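PDB 3RSI: putative enoyl-CoA hydratase/isomerase from Mycobacterium abscessus, which probably acts as a hydro-lyase in lipid metabolism, perhaps on enoyl-CoA thioesters. Local coordinates for residues B[119-127]-B[146-157]; B[15-24]-B[48-59]. All blocks are in the same frame, centred on the assembly; numbering follows the deposited sequence. Where two conformers were deposited one is given.

Interaction 1: residues B[119-127]-B[146-157]; sequences EMLQQTDIR and PGAGSMVRLKRQ
The E119 carboxylate binds S150 and A148 at the start of helix 150-157. Its OE1 accepts S150 N at 3.0 Å, nearly in line with its C-O bond, and also the S150 hydroxyl, though the 2.5 Å between S150 OG and E119 OE1 is short enough to leave the exact length in doubt. E119 OE2 takes A148 N at 2.9 Å on the syn side, tilted out of the carboxylate plane. A bend at chi2 (-126°) turns the carboxylate toward the 146-149 loop. Next to it the Q122 amide donates from NE2 to S150 OG (2.9 Å), so the serine oxygen bridges two side chains of 119-127; C118 O is a second acceptor for the same NE2. About two turns further on, Q157 NE2 reaches Q122 O in an almost straight bond (171°). Q157 OE1 is gripped end-on by both terminal nitrogens of R127, the shorter bond coming from R127 NH2 at 2.8 Å. The contact thus joins the end of helix 116-121 and the start of strand 126-130 to helix 150-157 within the crotonase-type fold, G149 being the N-cap of the latter helix. Beyond E119, Q123 stacks on the R153 guanidinium, its CG over one face and the two flat groups only 28° apart. L96 O receives bonds from both Q123 NE2 and R153 NH2, which probably explains why these two donors can lie close together; E227 of the second subunit forms a salt bridge with the same R153 nitrogen. A water ties E119 O and A148 O to R153 NH1.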
# COMPACT_ATOMS: atom_id res chain seq x y z
N GLU B 119 5.98 -15.62 -6.64
CA GLU B 119 5.60 -15.87 -5.25
C GLU B 119 6.78 -15.59 -4.30
O GLU B 119 6.63 -14.85 -3.30
CB GLU B 119 5.07 -17.28 -5.05
CG GLU B 119 3.80 -17.57 -5.84
CD GLU B 119 2.69 -18.08 -4.97
OE1 GLU B 119 2.31 -17.36 -4.01
OE2 GLU B 119 2.22 -19.20 -5.22
N MET B 120 7.94 -16.15 -4.62
CA MET B 120 9.13 -15.93 -3.79
C MET B 120 9.65 -14.47 -3.79
O MET B 120 10.26 -14.01 -2.82
CB MET B 120 10.26 -16.89 -4.19
CG MET B 120 10.06 -18.29 -3.66
SD MET B 120 11.38 -19.44 -4.17
CE MET B 120 12.72 -18.87 -3.13
N LEU B 121 9.39 -13.76 -4.88
CA LEU B 121 9.80 -12.36 -4.99
C LEU B 121 9.24 -11.50 -3.84
O LEU B 121 9.88 -10.54 -3.42
CB LEU B 121 9.34 -11.80 -6.32
CG LEU B 121 9.79 -10.40 -6.70
CD1 LEU B 121 11.26 -10.32 -7.06
CD2 LEU B 121 8.92 -9.89 -7.85
N GLN B 122 8.05 -11.86 -3.35
CA GLN B 122 7.40 -11.12 -2.28
C GLN B 122 8.14 -11.23 -0.94
O GLN B 122 7.92 -10.41 -0.07
CB GLN B 122 5.93 -11.52 -2.17
CG GLN B 122 5.10 -11.04 -3.36
CD GLN B 122 3.85 -11.86 -3.57
OE1 GLN B 122 2.86 -11.66 -2.87
NE2 GLN B 122 3.89 -12.79 -4.53
N GLN B 123 9.05 -12.20 -0.82
CA GLN B 123 9.90 -12.35 0.36
C GLN B 123 11.34 -11.86 0.10
O GLN B 123 12.21 -11.99 0.96
CB GLN B 123 9.89 -13.80 0.84
CG GLN B 123 8.59 -14.20 1.58
CD GLN B 123 8.61 -13.75 3.03
OE1 GLN B 123 8.43 -12.59 3.32
NE2 GLN B 123 8.87 -14.67 3.95
N THR B 124 11.58 -11.30 -1.08
CA THR B 124 12.76 -10.48 -1.28
C THR B 124 12.46 -9.07 -0.78
O THR B 124 11.31 -8.63 -0.76
CB THR B 124 13.22 -10.45 -2.76
OG1 THR B 124 12.29 -9.71 -3.57
CG2 THR B 124 13.42 -11.86 -3.30
N ASP B 125 13.51 -8.35 -0.42
CA ASP B 125 13.38 -7.02 0.20
C ASP B 125 13.46 -5.87 -0.78
O ASP B 125 12.64 -4.93 -0.73
CB ASP B 125 14.47 -6.86 1.24
CG ASP B 125 14.37 -7.93 2.30
OD1 ASP B 125 13.26 -8.11 2.82
OD2 ASP B 125 15.37 -8.60 2.59
N ILE B 126 14.48 -5.93 -1.62
CA ILE B 126 14.87 -4.88 -2.55
C ILE B 126 14.90 -5.52 -3.93
O ILE B 126 15.39 -6.64 -4.08
CB ILE B 126 16.26 -4.30 -2.18
CG1 ILE B 126 16.24 -3.71 -0.76
CG2 ILE B 126 16.73 -3.26 -3.20
CD1 ILE B 126 17.64 -3.49 -0.14
N ARG B 127 14.34 -4.84 -4.92
CA ARG B 127 14.02 -5.52 -6.18
C ARG B 127 14.40 -4.66 -7.37
O ARG B 127 13.91 -3.54 -7.51
CB ARG B 127 12.53 -5.84 -6.23
CG ARG B 127 12.07 -6.77 -5.12
CD ARG B 127 10.57 -6.80 -4.92
NE ARG B 127 10.20 -7.40 -3.62
CZ ARG B 127 9.00 -7.36 -3.07
NH1 ARG B 127 7.99 -6.77 -3.69
NH2 ARG B 127 8.79 -7.91 -1.87
N PRO B 146 -2.11 -19.21 -6.70
CA PRO B 146 -0.79 -18.90 -6.14
C PRO B 146 -0.83 -18.91 -4.60
O PRO B 146 -0.93 -17.86 -3.94
CB PRO B 146 -0.49 -17.53 -6.70
CG PRO B 146 -1.81 -16.89 -6.82
CD PRO B 146 -2.81 -17.98 -7.10
N GLY B 147 -0.77 -20.14 -4.05
CA GLY B 147 -0.89 -20.38 -2.62
C GLY B 147 0.43 -20.49 -1.89
O GLY B 147 0.49 -21.03 -0.78
N ALA B 148 1.49 -19.98 -2.48
CA ALA B 148 2.79 -19.86 -1.80
C ALA B 148 2.96 -18.43 -1.24
O ALA B 148 4.02 -17.81 -1.38
CB ALA B 148 3.93 -20.25 -2.73
N GLY B 149 1.90 -17.92 -0.62
CA GLY B 149 1.95 -16.63 0.06
C GLY B 149 1.37 -15.43 -0.67
O GLY B 149 1.15 -14.39 -0.04
N SER B 150 1.13 -15.56 -1.98
CA SER B 150 0.74 -14.40 -2.82
C SER B 150 -0.62 -13.83 -2.45
O SER B 150 -0.82 -12.61 -2.50
CB SER B 150 0.76 -14.74 -4.31
OG SER B 150 2.08 -15.03 -4.77
N MET B 151 -1.53 -14.70 -2.06
CA MET B 151 -2.89 -14.26 -1.75
C MET B 151 -2.93 -13.50 -0.42
O MET B 151 -3.67 -12.54 -0.30
CB MET B 151 -3.87 -15.43 -1.79
CG MET B 151 -3.97 -16.01 -3.21
SD MET B 151 -5.08 -17.41 -3.42
CE MET B 151 -4.10 -18.71 -2.69
N VAL B 152 -2.10 -13.90 0.53
CA VAL B 152 -1.86 -13.13 1.77
C VAL B 152 -1.11 -11.81 1.48
O VAL B 152 -1.55 -10.73 1.89
CB VAL B 152 -1.04 -13.96 2.76
CG1 VAL B 152 -0.54 -13.13 3.95
CG2 VAL B 152 -1.85 -15.19 3.24
N ARG B 153 -0.02 -11.91 0.72
CA ARG B 153 1.01 -10.87 0.68
C ARG B 153 0.86 -9.80 -0.39
O ARG B 153 1.19 -8.65 -0.13
CB ARG B 153 2.40 -11.48 0.52
CG ARG B 153 2.86 -12.25 1.71
CD ARG B 153 3.91 -13.24 1.30
NE ARG B 153 4.47 -13.93 2.44
CZ ARG B 153 5.29 -14.97 2.35
NH1 ARG B 153 5.61 -15.45 1.16
NH2 ARG B 153 5.78 -15.53 3.45
N LEU B 154 0.43 -10.18 -1.58
CA LEU B 154 0.61 -9.30 -2.75
C LEU B 154 -0.09 -7.97 -2.55
O LEU B 154 0.53 -6.90 -2.78
CB LEU B 154 0.13 -9.96 -4.04
CG LEU B 154 0.50 -9.23 -5.34
CD1 LEU B 154 2.04 -8.99 -5.40
CD2 LEU B 154 0.02 -10.01 -6.59
N LYS B 155 -1.35 -8.02 -2.09
CA LYS B 155 -2.13 -6.81 -1.80
C LYS B 155 -1.52 -5.98 -0.69
O LYS B 155 -1.88 -4.83 -0.56
CB LYS B 155 -3.58 -7.13 -1.42
CG LYS B 155 -3.69 -7.97 -0.13
CD LYS B 155 -5.08 -8.08 0.38
CE LYS B 155 -5.08 -8.69 1.78
NZ LYS B 155 -4.65 -10.14 1.81
N ARG B 156 -0.66 -6.57 0.14
CA ARG B 156 0.01 -5.80 1.19
C ARG B 156 1.15 -4.96 0.64
O ARG B 156 1.60 -4.01 1.30
CB ARG B 156 0.55 -6.70 2.28
CG ARG B 156 -0.49 -7.57 2.93
CD ARG B 156 0.10 -8.45 3.98
NE ARG B 156 -0.91 -9.37 4.49
CZ ARG B 156 -0.91 -9.90 5.71
NH1 ARG B 156 0.05 -9.61 6.60
NH2 ARG B 156 -1.90 -10.70 6.04
N GLN B 157 1.66 -5.37 -0.51
CA GLN B 157 2.91 -4.84 -1.04
C GLN B 157 2.72 -3.90 -2.25
O GLN B 157 3.58 -3.05 -2.50
CB GLN B 157 3.82 -6.00 -1.40
CG GLN B 157 4.19 -6.86 -0.20
CD GLN B 157 5.37 -7.78 -0.45
OE1 GLN B 157 6.02 -7.72 -1.50
NE2 GLN B 157 5.68 -8.64 0.53
O HOH W 1 4.67 -15.09 -1.41

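Interaction 2: residues B[15-24]-B[48-59]; sequences RDGPVVILTM and IDHDDGIRAAIL
Two successive backbone N-H groups, those of R55 and A56, converge on P18 O: R55 N at 2.8 Å makes the stronger bond, and A56 N at 3.4 Å adds only a weak one. From there the pairing settles into a regular parallel ladder, V19 to L22 matched with A56 to L59. Its bonds alternate along the strand, V20 N to A56 O, I58 N to V20 O, then L22 N to I58 O, the last 2.7 Å long and nearly straight. Strands 19-24 and 56-61 are the two parallel neighbours of a beta-alpha-beta unit whose connection contains helix 35-50; their short segments run 19° apart. I48, near the end of that helix, lies over the sheet face bearing V20, A57, L22 and L59. With chi1 at 42°, V20 CG1 sits between its own backbone N and carbonyl carbon, where it meets I48 CG1 at 3.5 Å, A57 CB and I54 CG2. Further along, M24 CE approaches L59 CD1 to 4.0 Å, the two side chains crossing at about a right angle. At the exposed end, I54 CG1 lies over the centre of one face of the R15 guanidinium, 3.5 Å from its plane. R15 NH1 forms a salt bridge to D51 OD2 at 2.9 Å, meeting the carboxylate from above, the guanidinium and carboxylate planes 73° apart. R15 NE donates to G17 O, which lies in the guanidinium plane, so the bond limits the group's rotation; D51 in turn is steadied by an Asx turn, its OD1 accepting G53 N. A strand of the third subunit pairs with A57 to L59, carrying the sheet across the interface.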
# COMPACT_ATOMS: atom_id res chain seq x y z
N ARG B 15 -0.17 31.55 14.11
CA ARG B 15 -1.61 31.34 13.91
C ARG B 15 -2.11 32.28 12.81
O ARG B 15 -1.94 33.49 12.92
CB ARG B 15 -2.34 31.62 15.23
CG ARG B 15 -3.82 31.43 15.21
CD ARG B 15 -4.25 29.98 15.28
NE ARG B 15 -5.70 29.89 15.45
CZ ARG B 15 -6.33 29.72 16.61
NH1 ARG B 15 -5.66 29.61 17.74
NH2 ARG B 15 -7.66 29.65 16.63
N ASP B 16 -2.71 31.71 11.76
CA ASP B 16 -3.37 32.47 10.68
C ASP B 16 -4.85 32.04 10.60
O ASP B 16 -5.21 31.16 9.80
CB ASP B 16 -2.67 32.21 9.33
CG ASP B 16 -3.29 32.98 8.16
OD1 ASP B 16 -3.82 34.09 8.38
OD2 ASP B 16 -3.26 32.49 7.00
N GLY B 17 -5.69 32.65 11.42
CA GLY B 17 -7.08 32.25 11.49
C GLY B 17 -7.21 30.81 11.94
O GLY B 17 -6.61 30.43 12.94
N PRO B 18 -7.95 29.97 11.21
CA PRO B 18 -8.10 28.57 11.62
C PRO B 18 -6.89 27.65 11.34
O PRO B 18 -6.93 26.47 11.68
CB PRO B 18 -9.30 28.09 10.79
CG PRO B 18 -9.24 28.94 9.55
CD PRO B 18 -8.72 30.27 9.98
N VAL B 19 -5.83 28.19 10.74
CA VAL B 19 -4.60 27.42 10.42
C VAL B 19 -3.43 27.80 11.37
O VAL B 19 -3.25 28.96 11.71
CB VAL B 19 -4.20 27.67 8.95
CG1 VAL B 19 -2.96 26.83 8.52
CG2 VAL B 19 -5.38 27.38 8.02
N VAL B 20 -2.68 26.80 11.82
CA VAL B 20 -1.43 27.02 12.55
C VAL B 20 -0.31 26.51 11.66
O VAL B 20 -0.46 25.44 11.06
CB VAL B 20 -1.37 26.31 13.95
CG1 VAL B 20 -1.94 24.92 13.88
CG2 VAL B 20 0.06 26.23 14.48
N ILE B 21 0.77 27.28 11.57
CA ILE B 21 1.96 26.90 10.84
C ILE B 21 3.11 26.73 11.84
O ILE B 21 3.42 27.65 12.61
CB ILE B 21 2.37 27.97 9.81
CG1 ILE B 21 1.23 28.24 8.83
CG2 ILE B 21 3.63 27.52 9.04
CD1 ILE B 21 1.35 29.58 8.17
N LEU B 22 3.70 25.54 11.80
CA LEU B 22 4.81 25.17 12.64
C LEU B 22 6.06 25.16 11.78
O LEU B 22 6.09 24.52 10.72
CB LEU B 22 4.58 23.77 13.21
CG LEU B 22 3.33 23.56 14.06
CD1 LEU B 22 3.26 22.11 14.52
CD2 LEU B 22 3.36 24.50 15.25
N THR B 23 7.09 25.87 12.22
CA THR B 23 8.31 25.95 11.45
C THR B 23 9.49 25.49 12.29
O THR B 23 9.83 26.15 13.26
CB THR B 23 8.57 27.36 10.93
OG1 THR B 23 7.47 27.77 10.13
CG2 THR B 23 9.85 27.39 10.09
N MET B 24 10.08 24.35 11.90
CA MET B 24 11.28 23.84 12.52
C MET B 24 12.40 24.82 12.18
O MET B 24 12.64 25.11 11.01
CB MET B 24 11.59 22.45 12.00
CG MET B 24 10.54 21.43 12.36
SD MET B 24 10.76 19.83 11.57
CE MET B 24 10.12 20.22 9.92
N ILE B 48 -2.97 22.57 19.55
CA ILE B 48 -3.75 22.29 18.34
C ILE B 48 -4.95 21.39 18.64
O ILE B 48 -6.04 21.58 18.08
CB ILE B 48 -2.85 21.66 17.26
CG1 ILE B 48 -1.91 22.74 16.68
CG2 ILE B 48 -3.68 21.01 16.15
CD1 ILE B 48 -0.69 22.14 15.97
N ASP B 49 -4.75 20.40 19.52
CA ASP B 49 -5.82 19.47 19.88
C ASP B 49 -6.92 20.12 20.73
O ASP B 49 -8.08 19.75 20.63
CB ASP B 49 -5.25 18.26 20.63
CG ASP B 49 -4.51 17.29 19.72
OD1 ASP B 49 -4.79 17.27 18.49
OD2 ASP B 49 -3.66 16.54 20.25
N HIS B 50 -6.56 21.11 21.52
CA HIS B 50 -7.45 21.71 22.53
C HIS B 50 -8.27 22.88 21.98
O HIS B 50 -9.35 23.15 22.45
CB HIS B 50 -6.62 22.19 23.73
CG HIS B 50 -7.43 22.89 24.78
ND1 HIS B 50 -7.49 24.26 24.89
CD2 HIS B 50 -8.22 22.40 25.76
CE1 HIS B 50 -8.27 24.59 25.90
NE2 HIS B 50 -8.73 23.48 26.45
N ASP B 51 -7.74 23.57 20.98
CA ASP B 51 -8.42 24.74 20.45
C ASP B 51 -9.31 24.37 19.25
O ASP B 51 -8.81 24.16 18.14
CB ASP B 51 -7.39 25.81 20.08
CG ASP B 51 -8.02 27.14 19.73
OD1 ASP B 51 -9.25 27.18 19.46
OD2 ASP B 51 -7.28 28.14 19.71
N ASP B 52 -10.62 24.31 19.49
CA ASP B 52 -11.61 23.98 18.46
C ASP B 52 -11.53 24.87 17.21
O ASP B 52 -11.87 24.43 16.11
CB ASP B 52 -13.03 24.06 19.03
CG ASP B 52 -13.40 22.87 19.90
OD1 ASP B 52 -12.67 21.85 19.93
OD2 ASP B 52 -14.48 22.94 20.53
N GLY B 53 -11.09 26.12 17.38
CA GLY B 53 -10.90 27.07 16.28
C GLY B 53 -9.72 26.76 15.36
O GLY B 53 -9.60 27.31 14.26
N ILE B 54 -8.82 25.88 15.80
CA ILE B 54 -7.76 25.41 14.91
C ILE B 54 -8.31 24.24 14.10
O ILE B 54 -8.65 23.21 14.67
CB ILE B 54 -6.50 24.99 15.68
CG1 ILE B 54 -5.94 26.18 16.47
CG2 ILE B 54 -5.44 24.46 14.71
CD1 ILE B 54 -4.64 25.88 17.21
N ARG B 55 -8.41 24.42 12.78
CA ARG B 55 -8.96 23.37 11.89
C ARG B 55 -7.91 22.60 11.06
O ARG B 55 -8.21 21.54 10.50
CB ARG B 55 -10.02 23.99 10.98
CG ARG B 55 -11.29 24.46 11.72
CD ARG B 55 -12.37 24.89 10.72
NE ARG B 55 -13.54 25.50 11.34
CZ ARG B 55 -14.67 25.80 10.69
NH1 ARG B 55 -14.81 25.57 9.37
NH2 ARG B 55 -15.69 26.34 11.36
N ALA B 56 -6.70 23.13 10.97
CA ALA B 56 -5.62 22.49 10.24
C ALA B 56 -4.28 23.03 10.71
O ALA B 56 -4.18 24.19 11.13
CB ALA B 56 -5.79 22.72 8.73
N ALA B 57 -3.25 22.18 10.63
CA ALA B 57 -1.89 22.54 10.98
C ALA B 57 -0.95 22.21 9.82
O ALA B 57 -1.12 21.19 9.12
CB ALA B 57 -1.47 21.80 12.20
N ILE B 58 0.04 23.08 9.62
CA ILE B 58 1.05 22.92 8.58
C ILE B 58 2.42 22.83 9.25
O ILE B 58 2.73 23.63 10.15
CB ILE B 58 1.04 24.12 7.57
CG1 ILE B 58 -0.30 24.20 6.84
CG2 ILE B 58 2.21 23.99 6.55
CD1 ILE B 58 -0.50 25.48 5.97
N LEU B 59 3.23 21.88 8.78
CA LEU B 59 4.59 21.68 9.28
C LEU B 59 5.59 21.90 8.17
O LEU B 59 5.47 21.30 7.09
CB LEU B 59 4.74 20.27 9.83
CG LEU B 59 6.08 19.93 10.46
CD1 LEU B 59 6.50 20.91 11.55
CD2 LEU B 59 6.00 18.50 10.99

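How the interactions relate
Interaction 1 lies about 15 Å from the centre of the chain and interaction 2 about 30 Å, on opposite sides of it; their own centres are about 41 Å apart. Both are largely buried, but interaction 2 reaches the surface at its R15 end. They share no helix or strand. Interaction 1 joins two helices and a strand start mainly through polar side chains, which satisfy one another and nearby backbone groups inside the protein. Interaction 2 relies on a backbone ladder with aliphatic side chains on both faces, its salt bridge confined to the margin. Both touch the third subunit; the second subunit also reaches interaction 1.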